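Hypothetical protein PH0495 (PDB 1X3L) catalyses the ATP-dependent phosphorylation of D-glycerate to 2-phosphoglycerate, using magnesium, or to some extent nickel, manganese or cobalt, as cofactor. Local coordinates at residues 302-307 with 427-432; 309-314 with 322-327; 147-152 with 171-176; 167-172 with 221-226; 200-205 with 262-267. All coordinates share one frame; numbering follows the deposited sequence.

Contact 1 of 5, residues 302-307 with 427-432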
# COMPACT_ATOMS: atom_id res chain seq x y z
N LEU A 302 3.36 -24.39 0.60
CA LEU A 302 3.80 -25.66 0.03
C LEU A 302 4.71 -25.41 -1.17
O LEU A 302 5.69 -26.11 -1.37
CB LEU A 302 2.60 -26.51 -0.40
CG LEU A 302 1.73 -27.15 0.69
CD1 LEU A 302 0.61 -27.97 0.04
CD2 LEU A 302 2.58 -28.05 1.56
N PHE A 303 4.38 -24.39 -1.97
CA PHE A 303 5.16 -24.09 -3.16
C PHE A 303 6.53 -23.48 -2.82
O PHE A 303 7.54 -23.88 -3.39
CB PHE A 303 4.35 -23.18 -4.10
CG PHE A 303 3.05 -23.82 -4.57
CD1 PHE A 303 3.03 -25.13 -5.03
CD2 PHE A 303 1.84 -23.11 -4.54
CE1 PHE A 303 1.84 -25.73 -5.45
CE2 PHE A 303 0.64 -23.72 -4.96
CZ PHE A 303 0.64 -25.02 -5.42
N ILE A 304 6.56 -22.54 -1.89
CA ILE A 304 7.82 -21.94 -1.48
C ILE A 304 8.66 -23.03 -0.81
O ILE A 304 9.88 -23.11 -1.01
CB ILE A 304 7.58 -20.76 -0.50
CG1 ILE A 304 6.94 -19.60 -1.27
CG2 ILE A 304 8.89 -20.32 0.14
CD1 ILE A 304 6.39 -18.48 -0.39
N GLY A 305 8.00 -23.88 -0.04
CA GLY A 305 8.69 -24.98 0.62
C GLY A 305 9.29 -25.94 -0.40
O GLY A 305 10.38 -26.47 -0.17
N SER A 306 8.61 -26.17 -1.51
CA SER A 306 9.11 -27.09 -2.54
C SER A 306 10.37 -26.55 -3.21
O SER A 306 11.26 -27.31 -3.59
CB SER A 306 8.05 -27.37 -3.62
OG SER A 306 7.83 -26.24 -4.44
N ILE A 307 10.44 -25.23 -3.36
CA ILE A 307 11.62 -24.62 -3.97
C ILE A 307 12.78 -24.70 -2.97
O ILE A 307 13.92 -24.96 -3.35
CB ILE A 307 11.35 -23.15 -4.36
CG1 ILE A 307 10.30 -23.10 -5.48
CG2 ILE A 307 12.65 -22.48 -4.81
CD1 ILE A 307 9.88 -21.70 -5.86
N SER A 427 2.17 -8.08 2.15
CA SER A 427 3.02 -9.11 2.73
C SER A 427 4.26 -9.56 1.97
O SER A 427 4.35 -9.44 0.75
CB SER A 427 2.18 -10.34 3.05
OG SER A 427 1.13 -10.01 3.95
N ILE A 428 5.20 -10.12 2.73
CA ILE A 428 6.44 -10.63 2.17
C ILE A 428 6.84 -11.94 2.83
O ILE A 428 6.68 -12.11 4.04
CB ILE A 428 7.61 -9.64 2.38
CG1 ILE A 428 7.27 -8.29 1.74
CG2 ILE A 428 8.90 -10.23 1.81
CD1 ILE A 428 8.28 -7.19 2.06
N VAL A 429 7.35 -12.85 2.01
CA VAL A 429 7.82 -14.13 2.50
C VAL A 429 9.31 -14.17 2.22
O VAL A 429 9.74 -13.95 1.08
CB VAL A 429 7.18 -15.33 1.76
CG1 VAL A 429 7.70 -16.63 2.36
CG2 VAL A 429 5.66 -15.27 1.86
N ILE A 430 10.11 -14.41 3.24
CA ILE A 430 11.55 -14.49 3.04
C ILE A 430 11.97 -15.93 3.28
O ILE A 430 11.69 -16.48 4.34
CB ILE A 430 12.31 -13.57 4.02
CG1 ILE A 430 11.84 -12.12 3.86
CG2 ILE A 430 13.81 -13.67 3.76
CD1 ILE A 430 12.51 -11.15 4.85
N ALA A 431 12.63 -16.55 2.30
CA ALA A 431 13.09 -17.92 2.45
C ALA A 431 14.62 -17.92 2.45
O ALA A 431 15.25 -17.43 1.51
CB ALA A 431 12.56 -18.80 1.32
N ILE A 432 15.22 -18.47 3.50
CA ILE A 432 16.67 -18.50 3.60
C ILE A 432 17.21 -19.92 3.63
O ILE A 432 16.71 -20.76 4.37
CB ILE A 432 17.15 -17.78 4.88
CG1 ILE A 432 16.59 -16.36 4.94
CG2 ILE A 432 18.67 -17.77 4.93
CD1 ILE A 432 16.80 -15.67 6.27
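Ile304 lays its terminal methyl over the forked end of Val429, with CD1 of Ile304 at 3.6 Å from CG1 of Val429. The two side chains meet tip to tip. CD1 sits over the whole branch point of the valine, since CB of Val429 is 3.9 Å from Ile304 CD1 and CG2 of Val429 is 4.0 Å from that same methyl. The other branch of the isoleucine does a different job: CG2 of Ile304 comes within 4.1 Å of Ala431 CB, two residues further along the strand. This division follows from the first torsion, which sets CG1 anti to the carbonyl carbon (chi1 -70°) and leaves CG2 anti to the backbone N. One helix residue therefore spans two strand residues, all three buried. Helix 297-314 is the connection of a beta-alpha-beta crossover between the parallel strands 285-290 and 322-328, and strand 427-435 runs antiparallel beside the second of these. Ile304 thus lies across the centre of a mixed sheet, touching Phe326 and Ile362 on the flanking strands as well. The opposite face of the strand, carrying Ile428 and Ile430, is covered by helices 6-20 and 268-281. No hydrogen bond links the two segments; the backbones of Val429 and Ala431 bond within the sheet, to Phe326 and Leu324.

Contact 2 of 5, residues 309-314 with 322-327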
# COMPACT_ATOMS: atom_id res chain seq x y z
N GLN A 309 13.22 -26.97 -0.83
CA GLN A 309 13.65 -28.37 -0.85
C GLN A 309 14.66 -28.62 -1.97
O GLN A 309 15.70 -29.24 -1.77
CB GLN A 309 12.47 -29.31 -1.09
CG GLN A 309 11.60 -29.62 0.10
CD GLN A 309 10.57 -30.68 -0.23
OE1 GLN A 309 9.67 -30.46 -1.05
NE2 GLN A 309 10.70 -31.85 0.39
N GLU A 310 14.31 -28.16 -3.17
CA GLU A 310 15.15 -28.34 -4.35
C GLU A 310 16.52 -27.69 -4.15
O GLU A 310 17.55 -28.28 -4.49
CB GLU A 310 14.44 -27.72 -5.57
CG GLU A 310 14.97 -28.18 -6.92
CD GLU A 310 14.66 -29.64 -7.22
OE1 GLU A 310 13.74 -30.22 -6.59
OE2 GLU A 310 15.33 -30.21 -8.11
N ILE A 311 16.53 -26.49 -3.59
CA ILE A 311 17.77 -25.76 -3.34
C ILE A 311 18.68 -26.50 -2.35
O ILE A 311 19.87 -26.68 -2.61
CB ILE A 311 17.45 -24.33 -2.78
CG1 ILE A 311 16.82 -23.48 -3.89
CG2 ILE A 311 18.73 -23.66 -2.24
CD1 ILE A 311 16.40 -22.10 -3.44
N ALA A 312 18.11 -26.94 -1.23
CA ALA A 312 18.90 -27.65 -0.22
C ALA A 312 19.31 -29.04 -0.69
O ALA A 312 20.35 -29.56 -0.29
CB ALA A 312 18.09 -27.76 1.07
N GLU A 313 18.50 -29.63 -1.56
CA GLU A 313 18.77 -30.98 -2.04
C GLU A 313 19.68 -31.07 -3.26
O GLU A 313 20.55 -31.94 -3.31
CB GLU A 313 17.44 -31.68 -2.35
CG GLU A 313 17.55 -33.17 -2.65
CD GLU A 313 17.90 -33.98 -1.42
OE1 GLU A 313 17.24 -33.80 -0.37
OE2 GLU A 313 18.85 -34.80 -1.49
N ARG A 314 19.49 -30.18 -4.23
CA ARG A 314 20.27 -30.23 -5.47
C ARG A 314 20.98 -28.94 -5.88
O ARG A 314 21.62 -28.89 -6.93
CB ARG A 314 19.37 -30.66 -6.62
CG ARG A 314 18.68 -32.00 -6.41
CD ARG A 314 17.40 -32.07 -7.23
NE ARG A 314 16.75 -33.38 -7.17
CZ ARG A 314 17.18 -34.46 -7.81
NH1 ARG A 314 18.26 -34.39 -8.58
NH2 ARG A 314 16.53 -35.61 -7.70
N VAL A 322 21.49 -18.79 0.07
CA VAL A 322 20.66 -17.92 -0.75
C VAL A 322 19.43 -17.43 -0.01
O VAL A 322 18.96 -18.07 0.93
CB VAL A 322 20.26 -18.68 -2.04
CG1 VAL A 322 19.47 -19.93 -1.69
CG2 VAL A 322 19.48 -17.77 -2.97
N VAL A 323 18.93 -16.28 -0.44
CA VAL A 323 17.73 -15.68 0.12
C VAL A 323 16.75 -15.44 -1.03
O VAL A 323 17.12 -14.87 -2.06
CB VAL A 323 18.02 -14.32 0.79
CG1 VAL A 323 16.70 -13.64 1.16
CG2 VAL A 323 18.87 -14.52 2.03
N LEU A 324 15.52 -15.91 -0.86
CA LEU A 324 14.48 -15.72 -1.87
C LEU A 324 13.38 -14.86 -1.28
O LEU A 324 13.00 -15.03 -0.13
CB LEU A 324 13.90 -17.07 -2.31
CG LEU A 324 14.71 -17.97 -3.25
CD1 LEU A 324 16.04 -18.33 -2.63
CD2 LEU A 324 13.92 -19.22 -3.54
N VAL A 325 12.87 -13.92 -2.08
CA VAL A 325 11.83 -13.02 -1.60
C VAL A 325 10.56 -13.13 -2.45
O VAL A 325 10.61 -13.04 -3.68
CB VAL A 325 12.33 -11.56 -1.60
CG1 VAL A 325 11.32 -10.66 -0.89
CG2 VAL A 325 13.70 -11.48 -0.91
N PHE A 326 9.44 -13.33 -1.78
CA PHE A 326 8.14 -13.45 -2.44
C PHE A 326 7.20 -12.41 -1.82
O PHE A 326 6.85 -12.51 -0.65
CB PHE A 326 7.53 -14.84 -2.21
CG PHE A 326 8.40 -15.99 -2.66
CD1 PHE A 326 8.18 -16.60 -3.89
CD2 PHE A 326 9.38 -16.50 -1.82
CE1 PHE A 326 8.92 -17.73 -4.27
CE2 PHE A 326 10.13 -17.63 -2.19
CZ PHE A 326 9.90 -18.24 -3.41
N GLY A 327 6.78 -11.42 -2.61
CA GLY A 327 5.89 -10.41 -2.09
C GLY A 327 4.52 -10.49 -2.74
O GLY A 327 4.38 -11.03 -3.85
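Ile311 meets two strand residues at two different attitudes, and both belong to one beta-alpha-beta crossover: the final turns of helix 297-314 pack on strand 322-328, the strand into which that helix leads. Toward Leu324 the isoleucine points tip to tip. Its CD1 methyl rests 3.8 Å from Leu324 CD2 and almost as near Leu324 CD1, so the fork of the leucine receives the end of the longer branch. Against Val322 the side chains instead cross obliquely, CG2 of Ile311 lying 3.8 Å from CG1 of Val322. That valine methyl stands between the backbone N and the carbonyl carbon (chi1 61°), a placement that also brings it to 4.1 Å from Ile311 CD1. Both branches of the isoleucine are thereby used, and the contact is wholly apolar. Pro317, Pro320 and Val433 also touch Ile311. On the outer side of the helix, Arg314 NE forms a salt bridge with Glu310 OE2 at 3.6 Å, one turn apart.

Contact 3 of 5, residues 147-152 with 171-176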
# COMPACT_ATOMS: atom_id res chain seq x y z
N GLU A 147 -23.83 13.79 0.32
CA GLU A 147 -24.88 12.80 0.48
C GLU A 147 -25.27 12.21 -0.88
O GLU A 147 -25.66 11.04 -0.96
CB GLU A 147 -26.10 13.41 1.16
CG GLU A 147 -27.06 12.38 1.73
CD GLU A 147 -26.35 11.38 2.64
OE1 GLU A 147 -25.64 11.81 3.58
OE2 GLU A 147 -26.51 10.16 2.42
N ASP A 148 -25.16 13.01 -1.93
CA ASP A 148 -25.48 12.51 -3.27
C ASP A 148 -24.42 11.49 -3.64
O ASP A 148 -24.71 10.47 -4.27
CB ASP A 148 -25.47 13.64 -4.31
CG ASP A 148 -26.65 14.58 -4.17
OD1 ASP A 148 -27.78 14.09 -3.96
OD2 ASP A 148 -26.45 15.81 -4.29
N LEU A 149 -23.18 11.77 -3.25
CA LEU A 149 -22.07 10.87 -3.53
C LEU A 149 -22.30 9.53 -2.84
O LEU A 149 -22.18 8.48 -3.47
CB LEU A 149 -20.76 11.49 -3.03
CG LEU A 149 -19.52 10.59 -3.02
CD1 LEU A 149 -19.28 9.99 -4.40
CD2 LEU A 149 -18.31 11.40 -2.58
N LYS A 150 -22.65 9.58 -1.56
CA LYS A 150 -22.91 8.36 -0.80
C LYS A 150 -23.98 7.50 -1.45
O LYS A 150 -23.80 6.30 -1.63
CB LYS A 150 -23.32 8.70 0.64
CG LYS A 150 -22.25 9.39 1.47
CD LYS A 150 -22.74 9.59 2.90
CE LYS A 150 -21.70 10.30 3.75
NZ LYS A 150 -22.16 10.44 5.16
N LEU A 151 -25.11 8.12 -1.80
CA LEU A 151 -26.20 7.38 -2.43
C LEU A 151 -25.75 6.74 -3.74
O LEU A 151 -26.12 5.60 -4.04
CB LEU A 151 -27.39 8.30 -2.69
CG LEU A 151 -28.01 8.98 -1.46
CD1 LEU A 151 -29.21 9.81 -1.89
CD2 LEU A 151 -28.43 7.92 -0.44
N THR A 152 -24.95 7.47 -4.51
CA THR A 152 -24.47 6.95 -5.78
C THR A 152 -23.55 5.75 -5.55
O THR A 152 -23.75 4.69 -6.13
CB THR A 152 -23.69 8.04 -6.57
OG1 THR A 152 -24.54 9.17 -6.78
CG2 THR A 152 -23.25 7.49 -7.92
N LYS A 171 -14.71 9.00 -10.15
CA LYS A 171 -13.73 9.94 -10.68
C LYS A 171 -14.41 11.06 -11.48
O LYS A 171 -13.90 12.18 -11.55
CB LYS A 171 -12.71 9.23 -11.56
CG LYS A 171 -11.71 8.36 -10.78
CD LYS A 171 -10.68 7.72 -11.70
CE LYS A 171 -9.67 6.92 -10.87
NZ LYS A 171 -8.50 6.47 -11.68
N HIS A 172 -15.56 10.76 -12.08
CA HIS A 172 -16.27 11.76 -12.88
C HIS A 172 -17.28 12.63 -12.14
O HIS A 172 -18.06 13.34 -12.77
CB HIS A 172 -16.93 11.09 -14.09
CG HIS A 172 -15.95 10.70 -15.16
ND1 HIS A 172 -15.20 9.55 -15.08
CD2 HIS A 172 -15.55 11.34 -16.28
CE1 HIS A 172 -14.36 9.50 -16.11
NE2 HIS A 172 -14.56 10.58 -16.85
N ILE A 173 -17.28 12.57 -10.81
CA ILE A 173 -18.18 13.41 -10.01
C ILE A 173 -17.40 13.99 -8.84
O ILE A 173 -17.97 14.40 -7.83
CB ILE A 173 -19.41 12.64 -9.48
CG1 ILE A 173 -18.97 11.40 -8.70
CG2 ILE A 173 -20.33 12.29 -10.63
CD1 ILE A 173 -20.13 10.64 -8.09
N SER A 174 -16.08 14.01 -9.01
CA SER A 174 -15.18 14.55 -8.00
C SER A 174 -14.31 15.63 -8.63
O SER A 174 -13.84 15.48 -9.75
CB SER A 174 -14.28 13.43 -7.45
OG SER A 174 -13.21 13.98 -6.70
N LYS A 175 -14.08 16.71 -7.89
CA LYS A 175 -13.27 17.80 -8.40
C LYS A 175 -11.77 17.60 -8.21
O LYS A 175 -10.96 18.37 -8.72
CB LYS A 175 -13.70 19.12 -7.75
CG LYS A 175 -15.14 19.51 -8.06
CD LYS A 175 -15.50 20.89 -7.51
CE LYS A 175 -14.67 22.00 -8.15
NZ LYS A 175 -15.04 23.34 -7.61
N VAL A 176 -11.38 16.55 -7.48
CA VAL A 176 -9.95 16.31 -7.25
C VAL A 176 -9.42 14.95 -7.72
O VAL A 176 -8.21 14.78 -7.91
CB VAL A 176 -9.61 16.49 -5.75
CG1 VAL A 176 -9.79 17.95 -5.36
CG2 VAL A 176 -10.50 15.60 -4.90
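Ile173 packs on Leu149 where the chain leaving helix 163-171 returns to the preceding helix 146-158. The closest pair is methyl to methyl: CD1 of Leu149 stands 3.8 Å from CD1 of Ile173, the side chains slanting across one another. Leu149 has CG anti to the backbone N (chi1 170°), which swings its CD1 to the loop even though its CB does not head there. The same isoleucine methyl lies more loosely, at 4.4 Å, from Thr152 CG2, one turn further along the helix. Thr152 can offer a methyl because its hydroxyl is turned inward to its own helix: OG1 donates to Asp148 O at 2.8 Å. That carbonyl also accepts from Thr152 N, and the two donors approach it from opposite faces of its plane. Ile173 itself is fixed by backbone bonding to Glu141, and His172, the first residue to leave helical geometry, reaches Glu251. Directly afterwards Ser174 OG accepts from Val176 N at 3.2 Å, with an N-H...O angle of 159°, and is bonded to Glu138 too. Such acceptance from two residues on defines an ST turn.

Contact 4 of 5, residues 167-172 with 221-226; sequences NTVRKH and KRILEL. With EDO (1,2-ethanediol), chain F.
A threonine serves here as an apolar surface: Thr168 presents its carbon side to Ile223, whose CD1 lies 3.9 Å from Thr168 CB and equally near Thr168 CG2. The hydroxyl takes no part, being bonded to His164 O in its own helix. One residue on, CG2 of Val169 meets CG2 of Ile223 at 3.8 Å. Ile223 holds CG1 anti to the carbonyl carbon (chi1 -71°) and CG2 anti to the backbone N, which sends its two branches to Thr168 and Val169. Val169 CG1 points instead to Leu224, coming within 4.2 Å of its CD2. The helix axes pass 9.7 Å apart at a signed crossing angle of -123°, a steep crossing, consistent with an overlap carried by these four buried residues. At the C-terminal end of helix 163-171, His172 ND1 donates to Thr168 O at 2.7 Å, the acceptor lying in the ring plane, while NE2 reaches Glu251. Lys221 points its CB away and is extended beyond it, NZ hydrogen-bonded at 2.9 Å to O1 of an ethanediol, probably from the crystallisation liquor, and in a salt bridge with Glu242. Replacing it by an alanine would probably leave the Glu242 carboxylate without its lysine mate. Helix 146-158 lies against both partners, since its Leu156 touches Val169 and Leu224, and Ile241 of helix 235-246 also packs on Leu224.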
# COMPACT_ATOMS: atom_id res chain seq x y z
N ASN A 167 -14.91 3.25 -9.77
CA ASN A 167 -13.88 4.28 -9.74
C ASN A 167 -14.11 5.23 -10.91
O ASN A 167 -13.86 6.43 -10.81
CB ASN A 167 -12.49 3.66 -9.88
CG ASN A 167 -12.13 2.77 -8.70
OD1 ASN A 167 -12.92 2.62 -7.76
ND2 ASN A 167 -10.94 2.19 -8.74
N THR A 168 -14.58 4.68 -12.03
CA THR A 168 -14.85 5.48 -13.21
C THR A 168 -15.96 6.49 -12.93
O THR A 168 -15.84 7.67 -13.27
CB THR A 168 -15.28 4.60 -14.39
OG1 THR A 168 -14.17 3.80 -14.81
CG2 THR A 168 -15.77 5.45 -15.56
N VAL A 169 -17.03 6.02 -12.30
CA VAL A 169 -18.14 6.89 -11.97
C VAL A 169 -17.71 7.91 -10.92
O VAL A 169 -17.94 9.10 -11.09
CB VAL A 169 -19.35 6.08 -11.44
CG1 VAL A 169 -20.46 7.03 -11.02
CG2 VAL A 169 -19.86 5.14 -12.52
N ARG A 170 -17.06 7.44 -9.85
CA ARG A 170 -16.62 8.35 -8.78
C ARG A 170 -15.63 9.40 -9.27
O ARG A 170 -15.69 10.56 -8.86
CB ARG A 170 -16.01 7.56 -7.61
CG ARG A 170 -17.01 6.67 -6.86
CD ARG A 170 -16.43 6.07 -5.57
NE ARG A 170 -15.20 5.31 -5.81
CZ ARG A 170 -13.98 5.83 -5.78
NH1 ARG A 170 -13.80 7.12 -5.52
NH2 ARG A 170 -12.92 5.06 -6.04
N LYS A 171 -14.71 9.00 -10.15
CA LYS A 171 -13.73 9.94 -10.68
C LYS A 171 -14.41 11.06 -11.48
O LYS A 171 -13.90 12.18 -11.55
CB LYS A 171 -12.71 9.23 -11.56
CG LYS A 171 -11.71 8.36 -10.78
CD LYS A 171 -10.68 7.72 -11.70
CE LYS A 171 -9.67 6.92 -10.87
NZ LYS A 171 -8.50 6.47 -11.68
N HIS A 172 -15.56 10.76 -12.08
CA HIS A 172 -16.27 11.76 -12.88
C HIS A 172 -17.28 12.63 -12.14
O HIS A 172 -18.06 13.34 -12.77
CB HIS A 172 -16.93 11.09 -14.09
CG HIS A 172 -15.95 10.70 -15.16
ND1 HIS A 172 -15.20 9.55 -15.08
CD2 HIS A 172 -15.55 11.34 -16.28
CE1 HIS A 172 -14.36 9.50 -16.11
NE2 HIS A 172 -14.56 10.58 -16.85
N LYS A 221 -21.68 6.97 -17.81
CA LYS A 221 -23.10 6.84 -18.08
C LYS A 221 -23.44 5.40 -18.45
O LYS A 221 -24.41 4.83 -17.94
CB LYS A 221 -23.52 7.78 -19.21
CG LYS A 221 -25.04 7.82 -19.45
CD LYS A 221 -25.43 8.84 -20.50
CE LYS A 221 -26.93 8.88 -20.71
NZ LYS A 221 -27.33 9.84 -21.78
N ARG A 222 -22.64 4.81 -19.34
CA ARG A 222 -22.85 3.43 -19.77
C ARG A 222 -22.94 2.52 -18.55
O ARG A 222 -23.82 1.66 -18.46
CB ARG A 222 -21.69 2.96 -20.64
CG ARG A 222 -21.62 3.61 -22.01
CD ARG A 222 -20.26 3.35 -22.64
NE ARG A 222 -20.19 3.80 -24.03
CZ ARG A 222 -19.06 3.87 -24.73
NH1 ARG A 222 -17.91 3.54 -24.17
NH2 ARG A 222 -19.09 4.27 -25.99
N ILE A 223 -22.02 2.73 -17.61
CA ILE A 223 -21.96 1.95 -16.38
C ILE A 223 -23.21 2.09 -15.53
O ILE A 223 -23.77 1.08 -15.08
CB ILE A 223 -20.72 2.35 -15.54
CG1 ILE A 223 -19.45 1.86 -16.22
CG2 ILE A 223 -20.84 1.80 -14.13
CD1 ILE A 223 -18.17 2.32 -15.56
N LEU A 224 -23.65 3.32 -15.30
CA LEU A 224 -24.84 3.54 -14.49
C LEU A 224 -26.07 2.91 -15.13
O LEU A 224 -26.93 2.37 -14.44
CB LEU A 224 -25.08 5.04 -14.28
CG LEU A 224 -24.07 5.75 -13.37
CD1 LEU A 224 -24.43 7.22 -13.23
CD2 LEU A 224 -24.07 5.08 -12.00
N GLU A 225 -26.14 2.96 -16.46
CA GLU A 225 -27.26 2.38 -17.18
C GLU A 225 -27.16 0.85 -17.17
O GLU A 225 -28.15 0.16 -16.93
CB GLU A 225 -27.27 2.89 -18.63
CG GLU A 225 -27.60 4.37 -18.76
CD GLU A 225 -27.62 4.84 -20.21
OE1 GLU A 225 -26.57 4.74 -20.88
OE2 GLU A 225 -28.68 5.31 -20.67
N LEU A 226 -25.96 0.34 -17.43
CA LEU A 226 -25.73 -1.10 -17.45
C LEU A 226 -26.23 -1.78 -16.18
O LEU A 226 -26.68 -2.93 -16.22
CB LEU A 226 -24.23 -1.39 -17.61
CG LEU A 226 -23.86 -2.87 -17.61
CD1 LEU A 226 -24.50 -3.56 -18.80
CD2 LEU A 226 -22.34 -3.02 -17.64
C1 EDO F . -31.07 8.60 -20.91
O1 EDO F . -29.99 8.72 -21.85
C2 EDO F . -31.33 9.95 -20.24
O2 EDO F . -32.41 9.84 -19.31

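Contact 5 of 5, residues 200-205 with 262-267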
# COMPACT_ATOMS: atom_id res chain seq x y z
N ASP A 200 0.78 -2.26 -7.62
CA ASP A 200 1.03 -0.82 -7.60
C ASP A 200 0.40 0.03 -8.70
O ASP A 200 1.04 0.94 -9.24
CB ASP A 200 2.54 -0.55 -7.56
CG ASP A 200 3.21 -1.17 -6.36
OD1 ASP A 200 2.56 -1.25 -5.29
OD2 ASP A 200 4.39 -1.57 -6.47
N ASN A 201 -0.86 -0.25 -9.04
CA ASN A 201 -1.56 0.53 -10.05
C ASN A 201 -1.97 1.85 -9.39
O ASN A 201 -2.83 1.88 -8.51
CB ASN A 201 -2.79 -0.24 -10.54
CG ASN A 201 -3.69 0.60 -11.42
OD1 ASN A 201 -3.23 1.46 -12.18
ND2 ASN A 201 -4.99 0.35 -11.33
N LEU A 202 -1.34 2.94 -9.82
CA LEU A 202 -1.59 4.26 -9.26
C LEU A 202 -3.00 4.80 -9.47
O LEU A 202 -3.48 5.63 -8.69
CB LEU A 202 -0.56 5.25 -9.82
CG LEU A 202 0.92 4.87 -9.62
CD1 LEU A 202 1.82 5.93 -10.24
CD2 LEU A 202 1.22 4.73 -8.13
N GLU A 203 -3.67 4.35 -10.53
CA GLU A 203 -5.02 4.80 -10.83
C GLU A 203 -6.00 4.54 -9.70
O GLU A 203 -6.97 5.27 -9.53
CB GLU A 203 -5.54 4.13 -12.11
CG GLU A 203 -5.10 4.80 -13.39
CD GLU A 203 -5.64 4.10 -14.64
OE1 GLU A 203 -6.80 3.64 -14.61
OE2 GLU A 203 -4.90 4.03 -15.64
N ALA A 204 -5.74 3.49 -8.93
CA ALA A 204 -6.61 3.09 -7.84
C ALA A 204 -6.33 3.78 -6.51
O ALA A 204 -7.26 4.07 -5.75
CB ALA A 204 -6.53 1.57 -7.65
N ILE A 205 -5.06 4.04 -6.22
CA ILE A 205 -4.68 4.68 -4.95
C ILE A 205 -5.29 6.08 -4.78
O ILE A 205 -4.96 7.01 -5.53
CB ILE A 205 -3.15 4.75 -4.81
CG1 ILE A 205 -2.56 3.33 -4.87
CG2 ILE A 205 -2.78 5.41 -3.49
CD1 ILE A 205 -1.05 3.28 -4.78
N ASN A 262 5.03 11.94 -10.78
CA ASN A 262 4.60 10.95 -9.81
C ASN A 262 5.73 9.99 -9.45
O ASN A 262 6.38 9.43 -10.33
CB ASN A 262 3.40 10.17 -10.36
CG ASN A 262 2.15 11.03 -10.43
OD1 ASN A 262 1.56 11.37 -9.41
ND2 ASN A 262 1.73 11.37 -11.65
N PHE A 263 5.95 9.84 -8.15
CA PHE A 263 6.99 8.95 -7.63
C PHE A 263 6.37 7.99 -6.62
O PHE A 263 5.66 8.40 -5.71
CB PHE A 263 8.08 9.76 -6.91
CG PHE A 263 8.77 10.78 -7.79
CD1 PHE A 263 9.86 10.41 -8.57
CD2 PHE A 263 8.32 12.10 -7.83
CE1 PHE A 263 10.51 11.36 -9.38
CE2 PHE A 263 8.95 13.05 -8.63
CZ PHE A 263 10.05 12.68 -9.41
N LEU A 264 6.64 6.70 -6.80
CA LEU A 264 6.16 5.69 -5.87
C LEU A 264 7.36 5.51 -4.94
O LEU A 264 8.42 5.03 -5.38
CB LEU A 264 5.83 4.39 -6.63
CG LEU A 264 5.28 3.21 -5.82
CD1 LEU A 264 4.03 3.62 -5.05
CD2 LEU A 264 4.97 2.05 -6.77
N ILE A 265 7.22 5.90 -3.68
CA ILE A 265 8.35 5.82 -2.75
C ILE A 265 8.31 4.73 -1.67
O ILE A 265 9.25 4.57 -0.91
CB ILE A 265 8.57 7.18 -2.06
CG1 ILE A 265 7.41 7.48 -1.10
CG2 ILE A 265 8.67 8.27 -3.12
CD1 ILE A 265 7.66 8.64 -0.17
N ALA A 266 7.21 3.99 -1.61
CA ALA A 266 7.09 2.91 -0.64
C ALA A 266 6.14 1.92 -1.28
O ALA A 266 5.06 2.30 -1.74
CB ALA A 266 6.54 3.42 0.70
N SER A 267 6.55 0.66 -1.32
CA SER A 267 5.74 -0.38 -1.94
C SER A 267 6.32 -1.73 -1.57
O SER A 267 7.40 -1.81 -1.00
CB SER A 267 5.79 -0.24 -3.46
OG SER A 267 7.10 -0.51 -3.94
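Asn262 comes up alongside the 200-205 loop, which partly covers it, its amide oxygen bonded to Thr210 OG1; Leu264 makes the first close contact. CD2 of Leu264 lies 3.6 Å from Asp200 CB, the side chains crossing at about a right angle. With CG anti to the backbone N (chi1 -179°), the fork faces the loop and its methyls divide between Asp200 and Leu202: CD1 of Leu264 meets CD2 of Leu202 at a looser 4.3 Å. Ile265 and Ala266 come next and serve the sheet and helix 23-30 instead. Ser267 then brings CB obliquely against the carboxylate of Asp200, 3.6 Å from OD2 and 3.8 Å from Asp200 OD1. This is carbon against oxygen, not a hydrogen bond: the serine OG is the N-cap of helix 268-281 and accepts from Ile270 N, while OD1 of the aspartate is bonded to Ser195 OG. With an alanine in place of Asp200, the Ser195 hydroxyl would probably lose this acceptor, and Ser267 CB the carboxylate it packs on. Strand 260-266 is the outermost of a six-stranded parallel sheet in the 3-2-1-4-5-6 order of a Rossmann-like fold. Its backbone bonds to strand 188-194, whose Ile193 also touches Leu202, so the loop folds back over the edge of the sheet, while helix 23-30 packs against Ile265 and Ala266.

Contacts 1 and 2 share helix 297-314 and two neighbouring strands of the mixed sheet; 302-307 packs on 427-432 and 309-314 on 322-327, purely through buried aliphatic groups, and Ile307 touches Leu324 between them. Contacts 3 and 4 are likewise buried and apolar, but join helices and a loop, not a sheet; they share Lys171 and His172, and Thr152 touches Val169. They lie between about 41 Å and 48 Å, centre to centre, from contacts 1 and 2. Contact 5, nearest the chain's centre, is only partly buried and mixes a carboxylate with leucines. Lys171 NZ to Glu203 O connects it to contacts 3 and 4.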